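Local coordinates for uncharacterized protein Q64V53_BACFR (Bacteroides fragilis, PDB 2RA8) that is of unknown function but joins a WGR domain to a leucine-rich-repeat domain, an arrangement that suggests a binding role, at residues I100-I114 against N134-D148. Numbering follows the deposited sequence.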
loop_
_atom_site.group_PDB
_atom_site.type_symbol
_atom_site.label_atom_id
_atom_site.label_comp_id
_atom_site.label_asym_id
_atom_site.label_seq_id
_atom_site.Cartn_x
_atom_site.Cartn_y
_atom_site.Cartn_z
ATOM N N ILE A 100 0.315 8.179 -25.936
ATOM C CA ILE A 100 -0.546 9.276 -25.512
ATOM C C ILE A 100 -1.155 9.970 -26.708
ATOM O O ILE A 100 -2.378 10.073 -26.813
ATOM C CB ILE A 100 0.245 10.303 -24.676
ATOM C CG1 ILE A 100 0.935 9.592 -23.508
ATOM C CG2 ILE A 100 -0.691 11.394 -24.165
ATOM C CD1 ILE A 100 1.909 10.456 -22.744
ATOM N N LEU A 101 -0.306 10.444 -27.619
ATOM C CA LEU A 101 -0.765 11.140 -28.823
ATOM C C LEU A 101 -1.713 10.306 -29.664
ATOM O O LEU A 101 -2.497 10.850 -30.443
ATOM C CB LEU A 101 0.431 11.565 -29.683
ATOM C CG LEU A 101 1.372 12.664 -29.159
ATOM C CD1 LEU A 101 2.600 12.738 -30.048
ATOM C CD2 LEU A 101 0.658 14.022 -29.123
ATOM N N LYS A 102 -1.646 8.983 -29.510
ATOM C CA LYS A 102 -2.509 8.067 -30.256
ATOM C C LYS A 102 -3.904 7.891 -29.692
ATOM O O LYS A 102 -4.884 7.870 -30.439
ATOM C CB LYS A 102 -1.848 6.677 -30.359
ATOM C CG LYS A 102 -2.791 5.562 -30.830
ATOM C CD LYS A 102 -3.482 4.856 -29.662
ATOM C CE LYS A 102 -4.854 4.299 -30.049
ATOM N NZ LYS A 102 -4.827 3.299 -31.155
ATOM N N ASP A 103 -4.000 7.751 -28.373
ATOM C CA ASP A 103 -5.280 7.538 -27.700
ATOM C C ASP A 103 -6.398 8.437 -28.170
ATOM O O ASP A 103 -6.292 9.668 -28.109
ATOM C CB ASP A 103 -5.114 7.707 -26.195
ATOM C CG ASP A 103 -6.189 6.985 -25.408
ATOM O OD1 ASP A 103 -7.232 6.631 -26.006
ATOM O OD2 ASP A 103 -5.994 6.778 -24.191
ATOM N N LYS A 104 -7.484 7.816 -28.632
ATOM C CA LYS A 104 -8.652 8.540 -29.125
ATOM C C LYS A 104 -9.550 9.074 -28.033
ATOM O O LYS A 104 -10.501 9.800 -28.316
ATOM C CB LYS A 104 -9.485 7.648 -30.052
ATOM C CG LYS A 104 -8.710 7.082 -31.230
ATOM C CD LYS A 104 -9.626 6.355 -32.209
ATOM C CE LYS A 104 -10.313 5.158 -31.566
ATOM N NZ LYS A 104 -11.247 4.489 -32.517
ATOM N N LYS A 105 -9.279 8.715 -26.779
ATOM C CA LYS A 105 -10.094 9.227 -25.683
ATOM C C LYS A 105 -9.395 10.412 -25.066
ATOM O O LYS A 105 -9.920 11.067 -24.166
ATOM C CB LYS A 105 -10.336 8.150 -24.615
ATOM C CG LYS A 105 -9.098 7.703 -23.868
ATOM C CD LYS A 105 -9.465 6.987 -22.572
ATOM C CE LYS A 105 -10.241 5.700 -22.819
ATOM N NZ LYS A 105 -10.680 5.075 -21.539
ATOM N N LEU A 106 -8.205 10.707 -25.575
ATOM C CA LEU A 106 -7.412 11.823 -25.084
ATOM C C LEU A 106 -8.188 13.121 -25.003
ATOM O O LEU A 106 -8.079 13.849 -24.011
ATOM C CB LEU A 106 -6.188 12.036 -25.974
ATOM C CG LEU A 106 -5.132 13.012 -25.459
ATOM C CD1 LEU A 106 -4.546 12.514 -24.138
ATOM C CD2 LEU A 106 -4.037 13.149 -26.497
ATOM N N PRO A 107 -8.992 13.440 -26.036
ATOM C CA PRO A 107 -9.747 14.696 -25.980
ATOM C C PRO A 107 -10.784 14.746 -24.891
ATOM O O PRO A 107 -11.148 15.825 -24.422
ATOM C CB PRO A 107 -10.387 14.785 -27.371
ATOM C CG PRO A 107 -9.431 14.039 -28.235
ATOM C CD PRO A 107 -9.105 12.834 -27.375
ATOM N N SER A 108 -11.269 13.580 -24.474
ATOM C CA SER A 108 -12.300 13.528 -23.443
ATOM C C SER A 108 -11.788 13.532 -22.024
ATOM O O SER A 108 -12.569 13.708 -21.090
ATOM C CB SER A 108 -13.183 12.291 -23.639
ATOM O OG SER A 108 -12.424 11.100 -23.517
ATOM N N LEU A 109 -10.485 13.338 -21.841
ATOM C CA LEU A 109 -9.929 13.327 -20.491
ATOM C C LEU A 109 -9.719 14.706 -19.943
ATOM O O LEU A 109 -9.324 15.616 -20.668
ATOM C CB LEU A 109 -8.594 12.606 -20.458
ATOM C CG LEU A 109 -8.605 11.129 -20.847
ATOM C CD1 LEU A 109 -7.177 10.612 -20.785
ATOM C CD2 LEU A 109 -9.512 10.335 -19.917
ATOM N N LYS A 110 -9.966 14.863 -18.645
ATOM C CA LYS A 110 -9.786 16.146 -17.991
ATOM C C LYS A 110 -8.502 16.118 -17.192
ATOM O O LYS A 110 -7.888 17.163 -16.944
ATOM C CB LYS A 110 -10.959 16.433 -17.065
ATOM C CG LYS A 110 -11.306 17.895 -16.958
ATOM C CD LYS A 110 -12.143 18.344 -18.142
ATOM C CE LYS A 110 -13.587 17.901 -17.981
ATOM N NZ LYS A 110 -14.421 18.334 -19.132
ATOM N N GLN A 111 -8.089 14.919 -16.780
ATOM C CA GLN A 111 -6.860 14.763 -16.012
ATOM C C GLN A 111 -5.980 13.719 -16.618
ATOM O O GLN A 111 -6.466 12.709 -17.134
ATOM C CB GLN A 111 -7.158 14.373 -14.552
ATOM C CG GLN A 111 -7.751 15.499 -13.727
ATOM C CD GLN A 111 -9.252 15.622 -13.877
ATOM O OE1 GLN A 111 -9.819 16.705 -13.705
ATOM N NE2 GLN A 111 -9.911 14.506 -14.175
ATOM N N ILE A 112 -4.672 13.960 -16.562
ATOM C CA ILE A 112 -3.704 13.028 -17.103
ATOM C C ILE A 112 -2.547 12.816 -16.153
ATOM O O ILE A 112 -2.075 13.751 -15.501
ATOM C CB ILE A 112 -3.187 13.506 -18.502
ATOM C CG1 ILE A 112 -2.227 12.463 -19.079
ATOM C CG2 ILE A 112 -2.498 14.870 -18.394
ATOM C CD1 ILE A 112 -1.901 12.673 -20.557
ATOM N N THR A 113 -2.112 11.563 -16.053
ATOM C CA THR A 113 -0.996 11.168 -15.202
ATOM C C THR A 113 0.084 10.586 -16.110
ATOM O O THR A 113 -0.208 9.746 -16.960
ATOM C CB THR A 113 -1.428 10.093 -14.164
ATOM O OG1 THR A 113 -2.334 10.671 -13.217
ATOM C CG2 THR A 113 -0.223 9.534 -13.431
ATOM N N ILE A 114 1.294 11.124 -16.078
ATOM C CA ILE A 114 2.514 10.669 -16.781
ATOM C C ILE A 114 3.348 9.770 -15.866
ATOM O O ILE A 114 3.785 10.209 -14.795
ATOM C CB ILE A 114 3.383 11.817 -17.256
ATOM C CG1 ILE A 114 2.508 12.770 -18.112
ATOM C CG2 ILE A 114 4.649 11.259 -18.058
ATOM C CD1 ILE A 114 1.779 12.084 -19.317
ATOM N N ASN A 134 2.750 19.684 -29.314
ATOM C CA ASN A 134 1.357 19.335 -29.598
ATOM C C ASN A 134 0.443 19.988 -28.592
ATOM O O ASN A 134 -0.482 19.358 -28.075
ATOM C CB ASN A 134 1.171 17.813 -29.557
ATOM C CG ASN A 134 1.919 17.106 -30.668
ATOM O OD1 ASN A 134 1.526 17.165 -31.833
ATOM N ND2 ASN A 134 3.013 16.441 -30.312
ATOM N N LYS A 135 0.694 21.265 -28.313
ATOM C CA LYS A 135 -0.108 22.009 -27.351
ATOM C C LYS A 135 -1.605 21.882 -27.578
ATOM O O LYS A 135 -2.373 21.770 -26.620
ATOM C CB LYS A 135 0.285 23.502 -27.356
ATOM C CG LYS A 135 -0.477 24.342 -26.321
ATOM C CD LYS A 135 -0.019 25.800 -26.291
ATOM C CE LYS A 135 -0.801 26.596 -25.245
ATOM N NZ LYS A 135 -0.302 27.991 -25.068
ATOM N N GLU A 136 -2.032 21.882 -28.841
ATOM C CA GLU A 136 -3.459 21.791 -29.151
ATOM C C GLU A 136 -4.141 20.568 -28.573
ATOM O O GLU A 136 -5.304 20.638 -28.189
ATOM C CB GLU A 136 -3.705 21.837 -30.676
ATOM C CG GLU A 136 -3.416 20.537 -31.416
ATOM C CD GLU A 136 -1.933 20.273 -31.599
ATOM O OE1 GLU A 136 -1.578 19.135 -31.977
ATOM O OE2 GLU A 136 -1.127 21.205 -31.375
ATOM N N LYS A 137 -3.434 19.444 -28.501
ATOM C CA LYS A 137 -4.024 18.218 -27.960
ATOM C C LYS A 137 -4.069 18.151 -26.452
ATOM O O LYS A 137 -4.793 17.328 -25.896
ATOM C CB LYS A 137 -3.267 16.983 -28.444
ATOM C CG LYS A 137 -3.381 16.690 -29.922
ATOM C CD LYS A 137 -2.865 15.283 -30.223
ATOM C CE LYS A 137 -2.951 14.980 -31.715
ATOM N NZ LYS A 137 -2.438 13.622 -32.046
ATOM N N PHE A 138 -3.298 19.002 -25.779
ATOM C CA PHE A 138 -3.255 18.995 -24.318
ATOM C C PHE A 138 -3.734 20.296 -23.727
ATOM O O PHE A 138 -3.771 20.466 -22.505
ATOM C CB PHE A 138 -1.820 18.727 -23.816
ATOM C CG PHE A 138 -1.230 17.424 -24.293
ATOM C CD1 PHE A 138 -0.620 17.331 -25.541
ATOM C CD2 PHE A 138 -1.290 16.291 -23.492
ATOM C CE1 PHE A 138 -0.080 16.122 -25.981
ATOM C CE2 PHE A 138 -0.752 15.077 -23.922
ATOM C CZ PHE A 138 -0.147 14.996 -25.171
ATOM N N ALA A 139 -4.113 21.229 -24.590
ATOM C CA ALA A 139 -4.576 22.527 -24.127
ATOM C C ALA A 139 -5.797 22.442 -23.247
ATOM O O ALA A 139 -6.072 23.368 -22.479
ATOM C CB ALA A 139 -4.859 23.432 -25.327
ATOM N N HIS A 140 -6.528 21.332 -23.332
ATOM C CA HIS A 140 -7.752 21.166 -22.548
ATOM C C HIS A 140 -7.637 20.618 -21.132
ATOM O O HIS A 140 -8.556 20.772 -20.327
ATOM C CB HIS A 140 -8.759 20.289 -23.321
ATOM C CG HIS A 140 -8.404 18.832 -23.363
ATOM N ND1 HIS A 140 -7.458 18.315 -24.224
ATOM C CD2 HIS A 140 -8.892 17.778 -22.665
ATOM C CE1 HIS A 140 -7.383 17.004 -24.058
ATOM N NE2 HIS A 140 -8.245 16.652 -23.118
ATOM N N PHE A 141 -6.522 19.978 -20.809
ATOM C CA PHE A 141 -6.364 19.387 -19.483
ATOM C C PHE A 141 -6.457 20.325 -18.290
ATOM O O PHE A 141 -5.959 21.455 -18.311
ATOM C CB PHE A 141 -5.058 18.596 -19.438
ATOM C CG PHE A 141 -5.135 17.292 -20.156
ATOM C CD1 PHE A 141 -5.783 16.210 -19.579
ATOM C CD2 PHE A 141 -4.584 17.144 -21.419
ATOM C CE1 PHE A 141 -5.877 15.004 -20.247
ATOM C CE2 PHE A 141 -4.677 15.932 -22.094
ATOM C CZ PHE A 141 -5.324 14.867 -21.507
ATOM N N GLU A 142 -7.116 19.844 -17.238
ATOM C CA GLU A 142 -7.306 20.615 -16.020
ATOM C C GLU A 142 -6.492 20.065 -14.878
ATOM O O GLU A 142 -6.336 20.715 -13.847
ATOM C CB GLU A 142 -8.788 20.619 -15.636
ATOM C CG GLU A 142 -9.691 21.035 -16.798
ATOM C CD GLU A 142 -11.139 21.170 -16.408
ATOM O OE1 GLU A 142 -11.555 20.497 -15.439
ATOM O OE2 GLU A 142 -11.861 21.935 -17.081
ATOM N N GLY A 143 -5.974 18.855 -15.049
ATOM C CA GLY A 143 -5.170 18.255 -14.005
ATOM C C GLY A 143 -4.007 17.485 -14.589
ATOM O O GLY A 143 -4.160 16.791 -15.586
ATOM N N LEU A 144 -2.840 17.609 -13.965
ATOM C CA LEU A 144 -1.638 16.923 -14.413
ATOM C C LEU A 144 -0.861 16.349 -13.248
ATOM O O LEU A 144 -0.503 17.067 -12.314
ATOM C CB LEU A 144 -0.724 17.890 -15.182
ATOM C CG LEU A 144 0.693 17.381 -15.510
ATOM C CD1 LEU A 144 0.602 16.149 -16.412
ATOM C CD2 LEU A 144 1.501 18.484 -16.185
ATOM N N PHE A 145 -0.607 15.045 -13.297
ATOM C CA PHE A 145 0.172 14.366 -12.263
ATOM C C PHE A 145 1.356 13.866 -13.026
ATOM O O PHE A 145 1.275 12.857 -13.718
ATOM C CB PHE A 145 -0.620 13.186 -11.658
ATOM C CG PHE A 145 0.119 12.413 -10.584
ATOM C CD1 PHE A 145 1.371 12.812 -10.119
ATOM C CD2 PHE A 145 -0.453 11.268 -10.045
ATOM C CE1 PHE A 145 2.037 12.068 -9.130
ATOM C CE2 PHE A 145 0.205 10.522 -9.056
ATOM C CZ PHE A 145 1.449 10.925 -8.601
ATOM N N TRP A 146 2.460 14.595 -12.911
ATOM C CA TRP A 146 3.702 14.297 -13.617
ATOM C C TRP A 146 4.702 13.520 -12.782
ATOM O O TRP A 146 5.174 14.015 -11.757
ATOM C CB TRP A 146 4.335 15.628 -14.079
ATOM C CG TRP A 146 5.519 15.470 -14.986
ATOM C CD1 TRP A 146 6.794 15.132 -14.624
ATOM C CD2 TRP A 146 5.525 15.610 -16.409
ATOM N NE1 TRP A 146 7.595 15.055 -15.737
ATOM C CE2 TRP A 146 6.846 15.345 -16.845
ATOM C CE3 TRP A 146 4.548 15.935 -17.356
ATOM C CZ2 TRP A 146 7.210 15.396 -18.197
ATOM C CZ3 TRP A 146 4.910 15.989 -18.703
ATOM C CH2 TRP A 146 6.234 15.721 -19.108
ATOM N N GLY A 147 5.032 12.304 -13.212
ATOM C CA GLY A 147 6.003 11.503 -12.481
ATOM C C GLY A 147 5.454 10.454 -11.522
ATOM O O GLY A 147 6.052 10.188 -10.483
ATOM N N ASP A 148 4.320 9.848 -11.863
ATOM C CA ASP A 148 3.730 8.843 -10.995
ATOM C C ASP A 148 4.503 7.554 -11.154
ATOM O O ASP A 148 4.038 6.596 -11.779
ATOM C CB ASP A 148 2.258 8.654 -11.338
ATOM C CG ASP A 148 1.544 7.715 -10.379
ATOM O OD1 ASP A 148 1.992 7.580 -9.225
ATOM O OD2 ASP A 148 0.519 7.128 -10.778
#
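I112 and H140 lie on opposite faces of the F141 ring. I112 CG2 sits over one face as a CH-pi contact, 3.9 Å from the F141 ring centroid. With chi1 at -177°, I112 CG1 is anti to the backbone N, and CG2 falls between the backbone N and the carbonyl carbon, where it faces the ring. On the other face H140 NE2 stands 3.7 Å above the F141 plane, toward the rim. L106 CD1 meets the F141 edge at CZ, 3.6 Å away. The H140 ring reaches edge-on into the loop around L106 to L109, where NE2 gives a weak hydrogen bond to L106 O. The F138 ring takes I100 CG2, L101 CD2 and I112 CD1 at its edge. L101 CD2 also packs on the N134 amide, whose ND2 is bonded to G130 O. K137, extended beyond CG, brings NZ to L101 O in a weak bond.

Beyond the rings the two strands pair in parallel. K110 O accepts two bonds in its carbonyl plane, from E142 N (2.8 Å) and G143 N. The ladder continues with I112 N to G143 O (3.0 Å) and F145 N to I112 O (2.9 Å). It goes on with I114 N to F145 O, and I114 O then takes both G147 N and D148 N. T113 CG2 rests on D148 CB.

The parallel pairing of successive strands is consistent with neighbouring turns of a leucine-rich-repeat solenoid. Strand 111-114 lies between strands 80-83 and 143-146 in a parallel sheet. D148 is salt-bridged to K82, and I114 and W146 both pack on I127 of helix 125-132.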